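Local coordinates for N-acylhomoserine lactone dependent regulatory protein (Burkholderia cenocepacia, PDB 5L10), which probably binds DNA as an acylhomoserine-lactone-dependent transcription regulator of the LuxR family, and is represented here by its autoinducer-binding domain without the DNA-binding part, at residues 43-48 against 167-172; 11-16 against 156-161. One frame throughout, in Å; residues are numbered along the deposited sequence.

How the interactions relate
Both contacts use the long helix 143-169: interaction 2 packs the middle of it against the N-terminal helix 3-16, and interaction 1 packs its C-terminal end against strand 40-46 of the antiparallel sheet. Their centres lie about 16 Å apart, and they meet through Y43. Its OH is 2.7 Å from H161 ND1, a probable hydrogen bond, while its CE1 packs 3.6 Å from A160 CB. Residues 156-161 meet helix 3-16 through L156, H158 and A159, and Y43 through A160 and H161. Each contact centre is about 13 Å from the centre of the chain, and both help build the autoinducer-binding domain of the regulator.

Interaction 1: residues 43-48 against 167-172; sequences YGLRRT and RLADPI
L45 reaches from strand 40-46 to the last turn of helix 143-169, where its CD2 methyl packs 3.9 Å from L168 CB and 3.8 Å from A169 CB. The same methyl lies 3.6 Å from A169 N, so one branch of the leucine touches both side chains and the backbone between them. With CG anti to the backbone N (chi1 178°), the side chain of L45 extends from the strand to the helix. Two residues earlier, Y43 CD2 lies 3.8 Å from L168 CD1, the two side chains approaching obliquely.

The polar element lies at the end of the helix. R47 NH2 donates to A169 O at 3.1 Å in a nearly straight bond (N-H...O 169°), with the oxygen in the guanidinium plane. A bend at chi3 (79°) turns the guanidinium edge to this carbonyl, just before D170 leaves helical geometry.

Further out, the Y43 ring, whose OH probably bonds H161, also touches L164 and M165 of the same helix, and Q57 of strand 56-60 touches both L45 and L168. Apolar packing at Y43 and L45 and a cationic donor at R47 thus join 43-48 to the helix end; a positive group beside the C-terminal carbonyls would probably be favoured by the helix dipole.

Interaction 2: residues 11-16 against 156-161; sequences DCFDAL and LSHAAH
F13 overlaps A159 with the far end of its ring, CZ standing 3.6 Å from A159 CB in an oblique approach. Its chi1 of -84° sets CG anti to the carbonyl carbon and helps bring the ring end to the facing helix. The neighbouring ring atom, CE1, lies 4.1 Å from H158 ND1; that nitrogen meets the edge of the phenylalanine near its plane, and the two side chains cross at about a right angle. From one turn further along, L16 places CD1 3.6 Å from A159 CB, so the small methyl of A159 is met by two larger side chains. C12 completes the interface, its SG 4.0 Å from L156 CD2.

No hydrogen bond crosses between these segments; the contact is van der Waals packing, apolar except where H158 ND1 meets the phenylalanine edge, and all six touching residues are buried. The segment axes come no closer than 11.2 Å and run almost parallel, at 10°. A32 of helix 22-35 touches both C12 and L156. This joins the N-terminal helix to the long C-terminal helix at the interface with the second subunit, where F13 and H158 pack on its A154 and the H158 ring meets its H120, in the helical layer flanking the sheet of the alpha-beta-alpha autoinducer-binding domain of LuxR-type regulators.

Interaction 1: residues 43-48 against 167-172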
loop_
_atom_site.group_PDB
_atom_site.type_symbol
_atom_site.label_atom_id
_atom_site.label_comp_id
_atom_site.label_asym_id
_atom_site.label_seq_id
_atom_site.Cartn_x
_atom_site.Cartn_y
_atom_site.Cartn_z
ATOM N N TYR A 43 -4.962 -14.003 -1.676
ATOM C CA TYR A 43 -4.456 -12.971 -2.571
ATOM C C TYR A 43 -4.772 -13.345 -4.010
ATOM O O TYR A 43 -4.547 -14.487 -4.422
ATOM C CB TYR A 43 -2.949 -12.755 -2.413
ATOM C CG TYR A 43 -2.513 -11.427 -2.984
ATOM C CD1 TYR A 43 -2.692 -10.254 -2.264
ATOM C CD2 TYR A 43 -1.955 -11.338 -4.255
ATOM C CE1 TYR A 43 -2.312 -9.031 -2.781
ATOM C CE2 TYR A 43 -1.571 -10.117 -4.782
ATOM C CZ TYR A 43 -1.752 -8.967 -4.038
ATOM O OH TYR A 43 -1.376 -7.746 -4.547
ATOM N N GLY A 44 -5.284 -12.381 -4.768
ATOM C CA GLY A 44 -5.595 -12.611 -6.163
ATOM C C GLY A 44 -4.940 -11.613 -7.096
ATOM O O GLY A 44 -5.040 -10.400 -6.892
ATOM N N LEU A 45 -4.269 -12.112 -8.128
ATOM C CA LEU A 45 -3.629 -11.272 -9.132
ATOM C C LEU A 45 -4.434 -11.376 -10.421
ATOM O O LEU A 45 -4.476 -12.440 -11.048
ATOM C CB LEU A 45 -2.176 -11.689 -9.349
ATOM C CG LEU A 45 -1.406 -10.918 -10.424
ATOM C CD1 LEU A 45 -1.345 -9.429 -10.103
ATOM C CD2 LEU A 45 -0.008 -11.488 -10.600
ATOM N N ARG A 46 -5.090 -10.284 -10.804
ATOM C CA ARG A 46 -5.859 -10.219 -12.042
ATOM C C ARG A 46 -5.090 -9.373 -13.045
ATOM O O ARG A 46 -4.812 -8.196 -12.789
ATOM C CB ARG A 46 -7.256 -9.646 -11.806
ATOM C CG ARG A 46 -8.222 -9.945 -12.940
ATOM C CD ARG A 46 -9.567 -9.265 -12.743
ATOM N NE ARG A 46 -9.468 -7.816 -12.888
ATOM C CZ ARG A 46 -10.501 -7.018 -13.143
ATOM N NH1 ARG A 46 -10.316 -5.710 -13.257
ATOM N NH2 ARG A 46 -11.716 -7.528 -13.293
ATOM N N ARG A 47 -4.753 -9.969 -14.181
ATOM C CA ARG A 47 -3.859 -9.359 -15.152
ATOM C C ARG A 47 -4.628 -8.618 -16.239
ATOM O O ARG A 47 -5.750 -8.987 -16.601
ATOM C CB ARG A 47 -2.960 -10.426 -15.772
ATOM C CG ARG A 47 -2.464 -11.433 -14.752
ATOM C CD ARG A 47 -1.534 -12.444 -15.383
ATOM N NE ARG A 47 -0.190 -11.908 -15.562
ATOM C CZ ARG A 47 0.864 -12.286 -14.847
ATOM N NH1 ARG A 47 0.730 -13.214 -13.907
ATOM N NH2 ARG A 47 2.053 -11.742 -15.076
ATOM N N THR A 48 -3.993 -7.566 -16.765
ATOM C CA THR A 48 -4.644 -6.686 -17.726
ATOM C C THR A 48 -4.507 -7.195 -19.158
ATOM O O THR A 48 -5.356 -6.892 -20.004
ATOM C CB THR A 48 -4.067 -5.268 -17.594
ATOM O OG1 THR A 48 -4.990 -4.309 -18.127
ATOM C CG2 THR A 48 -2.724 -5.139 -18.319
ATOM N N ARG A 167 6.116 -10.876 -7.079
ATOM C CA ARG A 167 6.707 -12.199 -7.203
ATOM C C ARG A 167 5.710 -13.240 -7.692
ATOM O O ARG A 167 6.108 -14.375 -7.977
ATOM C CB ARG A 167 7.316 -12.619 -5.863
ATOM C CG ARG A 167 8.177 -11.517 -5.268
ATOM C CD ARG A 167 9.341 -12.053 -4.469
ATOM N NE ARG A 167 10.213 -10.970 -4.019
ATOM C CZ ARG A 167 10.018 -10.269 -2.906
ATOM N NH1 ARG A 167 10.861 -9.303 -2.572
ATOM N NH2 ARG A 167 8.978 -10.535 -2.127
ATOM N N LEU A 168 4.434 -12.878 -7.789
ATOM C CA LEU A 168 3.463 -13.648 -8.551
ATOM C C LEU A 168 3.454 -13.234 -10.016
ATOM O O LEU A 168 3.406 -14.091 -10.906
ATOM C CB LEU A 168 2.064 -13.474 -7.956
ATOM C CG LEU A 168 1.805 -14.130 -6.602
ATOM C CD1 LEU A 168 0.496 -13.633 -6.023
ATOM C CD2 LEU A 168 1.784 -15.638 -6.750
ATOM N N ALA A 169 3.512 -11.929 -10.282
ATOM C CA ALA A 169 3.485 -11.450 -11.660
ATOM C C ALA A 169 4.757 -11.837 -12.403
ATOM O O ALA A 169 4.701 -12.302 -13.549
ATOM C CB ALA A 169 3.289 -9.934 -11.682
ATOM N N ASP A 170 5.914 -11.651 -11.768
ATOM C CA ASP A 170 7.217 -11.906 -12.388
ATOM C C ASP A 170 8.070 -12.738 -11.442
ATOM O O ASP A 170 8.862 -12.192 -10.662
ATOM C CB ASP A 170 7.926 -10.597 -12.736
ATOM C CG ASP A 170 7.212 -9.812 -13.820
ATOM O OD1 ASP A 170 6.051 -9.407 -13.601
ATOM O OD2 ASP A 170 7.818 -9.590 -14.891
ATOM N N PRO A 171 7.937 -14.064 -11.477
ATOM C CA PRO A 171 8.792 -14.904 -10.630
ATOM C C PRO A 171 10.251 -14.786 -11.040
ATOM O O PRO A 171 10.575 -14.573 -12.210
ATOM C CB PRO A 171 8.258 -16.322 -10.875
ATOM C CG PRO A 171 6.896 -16.139 -11.457
ATOM C CD PRO A 171 6.943 -14.855 -12.222
ATOM N N ILE A 172 11.141 -14.916 -10.050
ATOM C CA ILE A 172 12.572 -14.971 -10.344
ATOM C C ILE A 172 12.868 -16.123 -11.294
ATOM O O ILE A 172 13.688 -16.002 -12.212
ATOM C CB ILE A 172 13.387 -15.083 -9.041
ATOM C CG1 ILE A 172 13.244 -13.809 -8.206
ATOM C CG2 ILE A 172 14.852 -15.348 -9.345
ATOM C CD1 ILE A 172 14.101 -13.792 -6.951
#

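Interaction 2: residues 11-16 against 156-161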
loop_
_atom_site.group_PDB
_atom_site.type_symbol
_atom_site.label_atom_id
_atom_site.label_comp_id
_atom_site.label_asym_id
_atom_site.label_seq_id
_atom_site.Cartn_x
_atom_site.Cartn_y
_atom_site.Cartn_z
ATOM N N ASP A 11 7.485 -8.889 12.978
ATOM C CA ASP A 11 7.997 -10.201 12.587
ATOM C C ASP A 11 7.642 -10.530 11.143
ATOM O O ASP A 11 8.407 -11.216 10.457
ATOM C CB ASP A 11 7.465 -11.298 13.515
ATOM C CG ASP A 11 7.971 -11.165 14.939
ATOM O OD1 ASP A 11 8.300 -12.199 15.560
ATOM O OD2 ASP A 11 8.028 -10.029 15.448
ATOM N N CYS A 12 6.491 -10.047 10.671
ATOM C CA CYS A 12 6.087 -10.282 9.290
ATOM C C CYS A 12 7.051 -9.613 8.320
ATOM O O CYS A 12 7.524 -10.242 7.367
ATOM C CB CYS A 12 4.661 -9.771 9.070
ATOM S SG CYS A 12 3.990 -10.085 7.415
ATOM N N PHE A 13 7.360 -8.335 8.553
ATOM C CA PHE A 13 8.173 -7.596 7.596
ATOM C C PHE A 13 9.619 -8.068 7.586
ATOM O O PHE A 13 10.274 -8.021 6.540
ATOM C CB PHE A 13 8.087 -6.100 7.884
ATOM C CG PHE A 13 6.889 -5.450 7.265
ATOM C CD1 PHE A 13 6.990 -4.794 6.048
ATOM C CD2 PHE A 13 5.650 -5.532 7.875
ATOM C CE1 PHE A 13 5.880 -4.210 5.466
ATOM C CE2 PHE A 13 4.542 -4.953 7.298
ATOM C CZ PHE A 13 4.655 -4.290 6.094
ATOM N N ASP A 14 10.135 -8.535 8.722
ATOM C CA ASP A 14 11.475 -9.107 8.711
ATOM C C ASP A 14 11.506 -10.401 7.910
ATOM O O ASP A 14 12.456 -10.647 7.159
ATOM C CB ASP A 14 11.967 -9.332 10.138
ATOM C CG ASP A 14 12.811 -8.179 10.649
ATOM O OD1 ASP A 14 12.616 -7.037 10.177
ATOM O OD2 ASP A 14 13.676 -8.415 11.519
ATOM N N ALA A 15 10.469 -11.232 8.043
ATOM C CA ALA A 15 10.392 -12.444 7.235
ATOM C C ALA A 15 10.271 -12.118 5.753
ATOM O O ALA A 15 10.780 -12.862 4.909
ATOM C CB ALA A 15 9.214 -13.306 7.689
ATOM N N LEU A 16 9.616 -11.004 5.418
ATOM C CA LEU A 16 9.455 -10.627 4.021
ATOM C C LEU A 16 10.750 -10.121 3.403
ATOM O O LEU A 16 10.847 -10.059 2.173
ATOM C CB LEU A 16 8.359 -9.569 3.883
ATOM C CG LEU A 16 6.937 -10.049 4.191
ATOM C CD1 LEU A 16 5.936 -8.930 3.996
ATOM C CD2 LEU A 16 6.576 -11.246 3.331
ATOM N N LEU A 156 -0.341 -4.804 6.343
ATOM C CA LEU A 156 -0.369 -6.072 5.614
ATOM C C LEU A 156 -0.699 -5.864 4.144
ATOM O O LEU A 156 -0.188 -6.581 3.274
ATOM C CB LEU A 156 -1.391 -7.019 6.239
ATOM C CG LEU A 156 -0.947 -7.794 7.470
ATOM C CD1 LEU A 156 -2.039 -8.767 7.894
ATOM C CD2 LEU A 156 0.341 -8.522 7.148
ATOM N N SER A 157 -1.573 -4.902 3.852
ATOM C CA SER A 157 -1.974 -4.648 2.475
ATOM C C SER A 157 -0.805 -4.124 1.652
ATOM O O SER A 157 -0.580 -4.564 0.519
ATOM C CB SER A 157 -3.136 -3.663 2.457
ATOM O OG SER A 157 -3.501 -3.365 1.131
ATOM N N HIS A 158 -0.052 -3.171 2.206
ATOM C CA HIS A 158 1.166 -2.716 1.546
ATOM C C HIS A 158 2.145 -3.866 1.362
ATOM O O HIS A 158 2.801 -3.973 0.321
ATOM C CB HIS A 158 1.808 -1.584 2.353
ATOM C CG HIS A 158 3.223 -1.283 1.962
ATOM N ND1 HIS A 158 4.292 -2.051 2.374
ATOM C CD2 HIS A 158 3.748 -0.287 1.209
ATOM C CE1 HIS A 158 5.412 -1.548 1.885
ATOM N NE2 HIS A 158 5.110 -0.476 1.174
ATOM N N ALA A 159 2.250 -4.739 2.364
ATOM C CA ALA A 159 3.198 -5.846 2.290
ATOM C C ALA A 159 2.826 -6.822 1.183
ATOM O O ALA A 159 3.702 -7.324 0.470
ATOM C CB ALA A 159 3.267 -6.567 3.635
ATOM N N ALA A 160 1.533 -7.110 1.029
ATOM C CA ALA A 160 1.109 -8.036 -0.015
ATOM C C ALA A 160 1.391 -7.464 -1.395
ATOM O O ALA A 160 1.878 -8.171 -2.285
ATOM C CB ALA A 160 -0.376 -8.361 0.142
ATOM N N HIS A 161 1.109 -6.177 -1.583
ATOM C CA HIS A 161 1.293 -5.565 -2.889
ATOM C C HIS A 161 2.767 -5.360 -3.212
ATOM O O HIS A 161 3.150 -5.381 -4.387
ATOM C CB HIS A 161 0.532 -4.244 -2.943
ATOM C CG HIS A 161 -0.941 -4.396 -2.724
ATOM N ND1 HIS A 161 -1.648 -5.491 -3.175
ATOM C CD2 HIS A 161 -1.838 -3.605 -2.090
ATOM C CE1 HIS A 161 -2.919 -5.360 -2.837
ATOM N NE2 HIS A 161 -3.060 -4.226 -2.176
#